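PDB 1SFS: hypothetical protein from Geobacillus stearothermophilus, which is of unknown function but carries a glycoside hydrolase-like domain of the Rv2525c type and may be a bacterial lysozyme. Local coordinates for residues G116-F124 and D232-Y240. Numbering follows the deposited sequence.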
ATOM      1  N   GLY A 116      -2.023 -15.760   6.878  1.00 14.77           N
ATOM      2  CA  GLY A 116      -1.212 -15.807   8.068  1.00 15.54           C
ATOM      3  C   GLY A 116      -0.500 -14.501   8.385  1.00 15.95           C
ATOM      4  O   GLY A 116       0.488 -14.500   9.109  1.00 17.03           O
ATOM      5  N   ILE A 117      -1.008 -13.367   7.902  1.00 13.92           N
ATOM      6  CA  ILE A 117      -0.407 -12.080   8.258  1.00 12.86           C
ATOM      7  C   ILE A 117      -0.784 -11.767   9.681  1.00 12.16           C
ATOM      8  O   ILE A 117      -1.999 -11.808  10.001  1.00 14.14           O
ATOM      9  CB  ILE A 117      -0.841 -10.955   7.319  1.00 14.21           C
ATOM     10  CG1 ILE A 117      -0.495 -11.337   5.891  1.00 16.69           C
ATOM     11  CG2 ILE A 117      -0.239  -9.639   7.789  1.00 14.05           C
ATOM     12  CD1 ILE A 117      -0.873 -10.335   4.842  1.00 18.77           C
ATOM     13  N   PRO A 118       0.140 -11.520  10.592  1.00 13.55           N
ATOM     14  CA  PRO A 118      -0.211 -11.279  11.994  1.00 15.96           C
ATOM     15  C   PRO A 118      -0.942  -9.952  12.220  1.00 13.78           C
ATOM     16  O   PRO A 118      -0.941  -9.074  11.373  1.00 14.11           O
ATOM     17  CB  PRO A 118       1.164 -11.232  12.691  1.00 19.32           C
ATOM     18  CG  PRO A 118       2.202 -11.397  11.711  1.00 18.26           C
ATOM     19  CD  PRO A 118       1.608 -11.508  10.346  1.00 14.85           C
ATOM     20  N   LYS A 119      -1.534  -9.850  13.401  1.00 18.78           N
ATOM     21  CA  LYS A 119      -2.157  -8.590  13.835  1.00 19.94           C
ATOM     22  C   LYS A 119      -1.137  -7.464  14.000  1.00 15.51           C
ATOM     23  O   LYS A 119       0.096  -7.664  14.022  1.00 17.05           O
ATOM     24  CB  LYS A 119      -2.959  -8.844  15.147  1.00 26.97           C
ATOM     25  CG  LYS A 119      -4.237  -9.621  14.809  1.00 32.84           C
ATOM     26  CD  LYS A 119      -5.158  -9.638  16.018  1.00 36.23           C
ATOM     27  CE  LYS A 119      -6.237 -10.679  15.868  1.00 38.59           C
ATOM     28  NZ  LYS A 119      -7.398 -10.552  16.801  1.00 49.75           N
ATOM     29  N   ASN A 120      -1.672  -6.258  14.126  0.53 14.98           N
ATOM     30  CA  ASN A 120      -1.047  -4.959  14.210  0.53 14.52           C
ATOM     31  C   ASN A 120      -0.095  -4.732  13.033  0.53 12.25           C
ATOM     32  O   ASN A 120       0.974  -4.135  13.142  0.53 15.34           O
ATOM     33  CB  ASN A 120      -0.359  -4.697  15.561  0.53 19.12           C
ATOM     34  CG  ASN A 120      -1.296  -4.871  16.734  0.53 19.57           C
ATOM     35  OD1 ASN A 120      -2.448  -4.432  16.771  0.53 26.50           O
ATOM     36  ND2 ASN A 120      -0.793  -5.532  17.756  0.53 26.70           N
ATOM     37  N   LYS A 121      -0.513  -5.188  11.878  1.00 10.93           N
ATOM     38  CA  LYS A 121       0.103  -4.969  10.574  1.00 10.10           C
ATOM     39  C   LYS A 121      -0.837  -4.180   9.685  1.00  8.66           C
ATOM     40  O   LYS A 121      -2.061  -4.306   9.786  1.00  9.55           O
ATOM     41  CB  LYS A 121       0.496  -6.272   9.940  1.00 11.17           C
ATOM     42  CG  LYS A 121       1.447  -7.147  10.718  1.00 12.75           C
ATOM     43  CD  LYS A 121       2.774  -6.498  10.992  1.00 12.94           C
ATOM     44  CE  LYS A 121       3.690  -7.449  11.762  1.00 16.59           C
ATOM     45  NZ  LYS A 121       4.952  -6.710  12.096  1.00 19.41           N
ATOM     46  N   LEU A 122      -0.264  -3.347   8.820  1.00  8.03           N
ATOM     47  CA  LEU A 122      -1.017  -2.561   7.854  1.00  7.50           C
ATOM     48  C   LEU A 122      -1.565  -3.374   6.705  1.00  7.64           C
ATOM     49  O   LEU A 122      -0.872  -4.248   6.163  1.00  8.59           O
ATOM     50  CB  LEU A 122      -0.095  -1.485   7.277  1.00  7.91           C
ATOM     51  CG  LEU A 122       0.125  -0.267   8.165  1.00  8.26           C
ATOM     52  CD1 LEU A 122       1.399   0.450   7.828  1.00  9.11           C
ATOM     53  CD2 LEU A 122      -1.068   0.674   8.064  1.00  8.89           C
ATOM     54  N   LEU A 123      -2.767  -3.029   6.276  1.00  7.51           N
ATOM     55  CA  LEU A 123      -3.370  -3.480   5.018  1.00  7.23           C
ATOM     56  C   LEU A 123      -3.718  -2.238   4.210  1.00  7.23           C
ATOM     57  O   LEU A 123      -4.470  -1.388   4.731  1.00  7.80           O
ATOM     58  CB  LEU A 123      -4.612  -4.330   5.230  1.00  8.03           C
ATOM     59  CG  LEU A 123      -4.481  -5.515   6.179  1.00  8.33           C
ATOM     60  CD1 LEU A 123      -5.806  -6.200   6.360  1.00  9.71           C
ATOM     61  CD2 LEU A 123      -3.422  -6.513   5.726  1.00  9.39           C
ATOM     62  N   PHE A 124      -3.201  -2.090   3.016  1.00  6.80           N
ATOM     63  CA  PHE A 124      -3.422  -0.878   2.211  1.00  6.84           C
ATOM     64  C   PHE A 124      -4.527  -1.046   1.216  1.00  7.61           C
ATOM     65  O   PHE A 124      -4.485  -1.924   0.360  1.00 11.51           O
ATOM     66  CB  PHE A 124      -2.153  -0.484   1.471  1.00  7.24           C
ATOM     67  CG  PHE A 124      -1.128   0.182   2.360  1.00  7.00           C
ATOM     68  CD1 PHE A 124      -1.043   1.561   2.410  1.00  7.18           C
ATOM     69  CD2 PHE A 124      -0.273  -0.557   3.174  1.00  7.32           C
ATOM     70  CE1 PHE A 124      -0.161   2.196   3.266  1.00  7.79           C
ATOM     71  CE2 PHE A 124       0.609   0.083   4.029  1.00  8.45           C
ATOM     72  CZ  PHE A 124       0.671   1.444   4.063  1.00  8.38           C
ATOM     73  N   ASP A 232       9.200   5.985   5.153  1.00  9.76           N
ATOM     74  CA  ASP A 232       9.590   6.362   6.478  1.00 11.28           C
ATOM     75  C   ASP A 232       9.852   5.079   7.271  1.00 12.43           C
ATOM     76  O   ASP A 232       9.082   4.121   7.187  1.00 12.81           O
ATOM     77  CB  ASP A 232       8.437   7.153   7.093  1.00 13.02           C
ATOM     78  CG  ASP A 232       8.699   7.780   8.463  1.00 15.86           C
ATOM     79  OD1 ASP A 232       8.928   7.013   9.405  1.00 18.39           O
ATOM     80  OD2 ASP A 232       8.652   9.001   8.565  1.00 20.71           O
ATOM     81  N   ARG A 233      10.952   5.020   8.037  0.72 14.87           N
ATOM     82  CA  ARG A 233      11.302   3.753   8.727  0.72 17.68           C
ATOM     83  C   ARG A 233      10.235   3.290   9.699  0.72 16.49           C
ATOM     84  O   ARG A 233      10.146   2.101  10.035  0.72 19.63           O
ATOM     85  CB  ARG A 233      12.675   3.908   9.403  0.72 22.30           C
ATOM     86  CG  ARG A 233      13.401   2.593   9.648  0.72 31.76           C
ATOM     87  CD  ARG A 233      14.819   2.723  10.204  0.72 37.92           C
ATOM     88  NE  ARG A 233      15.832   2.130   9.314  0.72 41.86           N
ATOM     89  CZ  ARG A 233      16.879   2.730   8.755  0.72 40.67           C
ATOM     90  NH1 ARG A 233      17.199   4.013   8.918  0.72 50.46           N
ATOM     91  NH2 ARG A 233      17.684   2.038   7.965  0.72 39.94           N
ATOM     92  N   ARG A 234       9.260   4.265  10.224  0.69 15.78           N
ATOM     93  CA  ARG A 234       8.176   3.800  11.073  0.69 15.27           C
ATOM     94  C   ARG A 234       7.333   2.743  10.387  0.69 15.08           C
ATOM     95  O   ARG A 234       6.689   1.899  11.032  0.69 20.17           O
ATOM     96  CB  ARG A 234       7.311   5.000  11.564  0.69 16.39           C
ATOM     97  CG  ARG A 234       8.042   5.844  12.611  0.69 17.83           C
ATOM     98  CD  ARG A 234       7.263   7.119  12.905  0.69 19.71           C
ATOM     99  NE  ARG A 234       7.380   8.049  11.794  0.69 17.69           N
ATOM    100  CZ  ARG A 234       7.000   9.306  11.789  0.69 20.12           C
ATOM    101  NH1 ARG A 234       6.450   9.847  12.879  0.69 24.30           N
ATOM    102  NH2 ARG A 234       7.132  10.103  10.746  0.69 20.93           N
ATOM    103  N   LEU A 235       7.336   2.742   9.039  1.00 12.84           N
ATOM    104  CA  LEU A 235       6.514   1.765   8.334  1.00 12.80           C
ATOM    105  C   LEU A 235       6.861   0.356   8.722  1.00 11.92           C
ATOM    106  O   LEU A 235       5.990  -0.529   8.791  1.00 11.69           O
ATOM    107  CB  LEU A 235       6.688   1.973   6.847  1.00 11.85           C
ATOM    108  CG  LEU A 235       5.879   1.040   5.953  1.00 13.05           C
ATOM    109  CD1 LEU A 235       4.407   1.389   6.000  1.00 16.21           C
ATOM    110  CD2 LEU A 235       6.412   1.094   4.510  1.00 13.62           C
ATOM    111  N   LEU A 236       8.149   0.072   8.902  1.00 13.75           N
ATOM    112  CA  LEU A 236       8.582  -1.329   8.881  1.00 13.58           C
ATOM    113  C   LEU A 236       8.035  -2.147  10.008  1.00 12.78           C
ATOM    114  O   LEU A 236       7.756  -3.326   9.822  1.00 13.47           O
ATOM    115  CB  LEU A 236      10.100  -1.369   8.845  1.00 17.43           C
ATOM    116  CG  LEU A 236      10.811  -0.826   7.611  1.00 21.28           C
ATOM    117  CD1 LEU A 236      12.320  -0.926   7.786  1.00 26.89           C
ATOM    118  CD2 LEU A 236      10.262  -1.514   6.363  1.00 24.70           C
ATOM    119  N   ASP A 237       7.826  -1.555  11.161  0.58 13.89           N
ATOM    120  CA  ASP A 237       7.249  -2.278  12.299  0.58 14.23           C
ATOM    121  C   ASP A 237       5.812  -2.674  12.090  0.58 13.32           C
ATOM    122  O   ASP A 237       5.301  -3.470  12.875  0.58 16.75           O
ATOM    123  CB  ASP A 237       7.340  -1.411  13.567  0.58 19.61           C
ATOM    124  CG  ASP A 237       8.713  -1.606  14.189  0.58 23.66           C
ATOM    125  OD1 ASP A 237       9.493  -2.425  13.689  0.58 28.34           O
ATOM    126  OD2 ASP A 237       8.962  -0.894  15.179  0.58 28.73           O
ATOM    127  N   PHE A 238       5.169  -2.146  11.055  1.00 10.11           N
ATOM    128  CA  PHE A 238       3.804  -2.491  10.707  1.00 10.34           C
ATOM    129  C   PHE A 238       3.717  -3.372   9.486  1.00  9.65           C
ATOM    130  O   PHE A 238       2.618  -3.586   8.971  1.00 10.27           O
ATOM    131  CB  PHE A 238       2.975  -1.208  10.586  1.00 11.08           C
ATOM    132  CG  PHE A 238       2.866  -0.496  11.910  1.00 11.64           C
ATOM    133  CD1 PHE A 238       3.728   0.530  12.218  1.00 13.26           C
ATOM    134  CD2 PHE A 238       1.947  -0.894  12.848  1.00 14.01           C
ATOM    135  CE1 PHE A 238       3.645   1.162  13.441  1.00 16.15           C
ATOM    136  CE2 PHE A 238       1.836  -0.274  14.057  1.00 15.97           C
ATOM    137  CZ  PHE A 238       2.707   0.744  14.349  1.00 17.23           C
ATOM    138  N   LEU A 239       4.844  -3.896   9.033  1.00 10.70           N
ATOM    139  CA  LEU A 239       4.902  -4.858   7.938  1.00 11.54           C
ATOM    140  C   LEU A 239       5.377  -6.209   8.424  1.00 13.05           C
ATOM    141  O   LEU A 239       6.024  -6.274   9.471  1.00 13.88           O
ATOM    142  CB  LEU A 239       5.819  -4.364   6.812  1.00 12.20           C
ATOM    143  CG  LEU A 239       5.499  -2.992   6.228  1.00 12.01           C
ATOM    144  CD1 LEU A 239       6.391  -2.697   5.027  1.00 14.46           C
ATOM    145  CD2 LEU A 239       4.080  -2.779   5.805  1.00 13.69           C
ATOM    146  N   TYR A 240       5.096  -7.280   7.704  1.00 16.92           N
ATOM    147  CA  TYR A 240       5.450  -8.643   8.119  1.00 16.78           C
ATOM    148  C   TYR A 240       6.681  -9.150   7.365  1.00 14.62           C
ATOM    149  O   TYR A 240       6.594  -9.090   6.147  1.00 16.09           O
ATOM    150  CB  TYR A 240       4.240  -9.510   7.814  1.00 20.95           C
ATOM    151  CG  TYR A 240       4.352 -10.953   8.163  1.00 22.07           C
ATOM    152  CD1 TYR A 240       4.973 -11.305   9.350  1.00 23.37           C
ATOM    153  CD2 TYR A 240       3.782 -11.904   7.349  1.00 24.99           C
ATOM    154  CE1 TYR A 240       5.010 -12.674   9.626  1.00 27.48           C
ATOM    155  CE2 TYR A 240       3.828 -13.256   7.650  1.00 28.56           C
ATOM    156  CZ  TYR A 240       4.463 -13.625   8.808  1.00 28.07           C
ATOM    157  OH  TYR A 240       4.537 -14.978   9.140  1.00 38.12           O
ATOM    158  OXT TYR A 240       7.693  -9.665   7.969  1.00 18.26           O
TER
HETATM  159  O   HOH W   1       3.204  -3.567  14.734  0.53 21.27           O
HETATM  160  O   HOH W   2       4.022  -5.838  14.377  0.50 28.15           O
HETATM  161  O   HOH W   3       1.536  -5.299   6.820  1.00 14.79           O
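Leu122 and Phe238 make the one backbone-to-backbone hydrogen bond of this contact: Leu122 N donates to Phe238 O over 2.9 Å, nearly straight (164°) and in the carbonyl plane. The same oxygen accepts a hydrogen bond from a water that also donates to Leu122 O, and Lys121 CA lies 3.3 Å from it in a CA-H...O contact. A second polar grip comes from Lys121, whose chain, bent at chi2 (-61°), runs along the C-terminal backbone until NZ reaches Leu239 O at 2.9 Å, above the carbonyl plane; its bond to Asp237 O is weak. A long aliphatic stem ending in an amine suits this place, since CD and CE pack on the backbone that NZ binds. Apolar contacts lie on the inner side, where the CD1 branch of Leu122, a forked apolar side chain suited to burial, meets both Phe238 CB and Leu235 CD1, each at 3.6 Å. The flat Phe238 ring has Asn120 O 3.4 Å from CD2, approaching obliquely, and offers Arg151 a cation-pi surface. Farther out, Pro118 CD stands 3.4 Å above the centre of the Tyr240 ring, a CH-pi contact. With CG anti to the backbone N (chi1 -179°), Tyr240 turns that face to the proline while the C-terminal carboxylate it carries forms a salt bridge with Arg79. A serine at this position would probably leave Pro118 CD without its aromatic face and open a gap beside it. Main-chain oxygens thus tie the C-terminal tail to the start of strand 122-126 and the loop leading into it, with no salt bridge between the two segments.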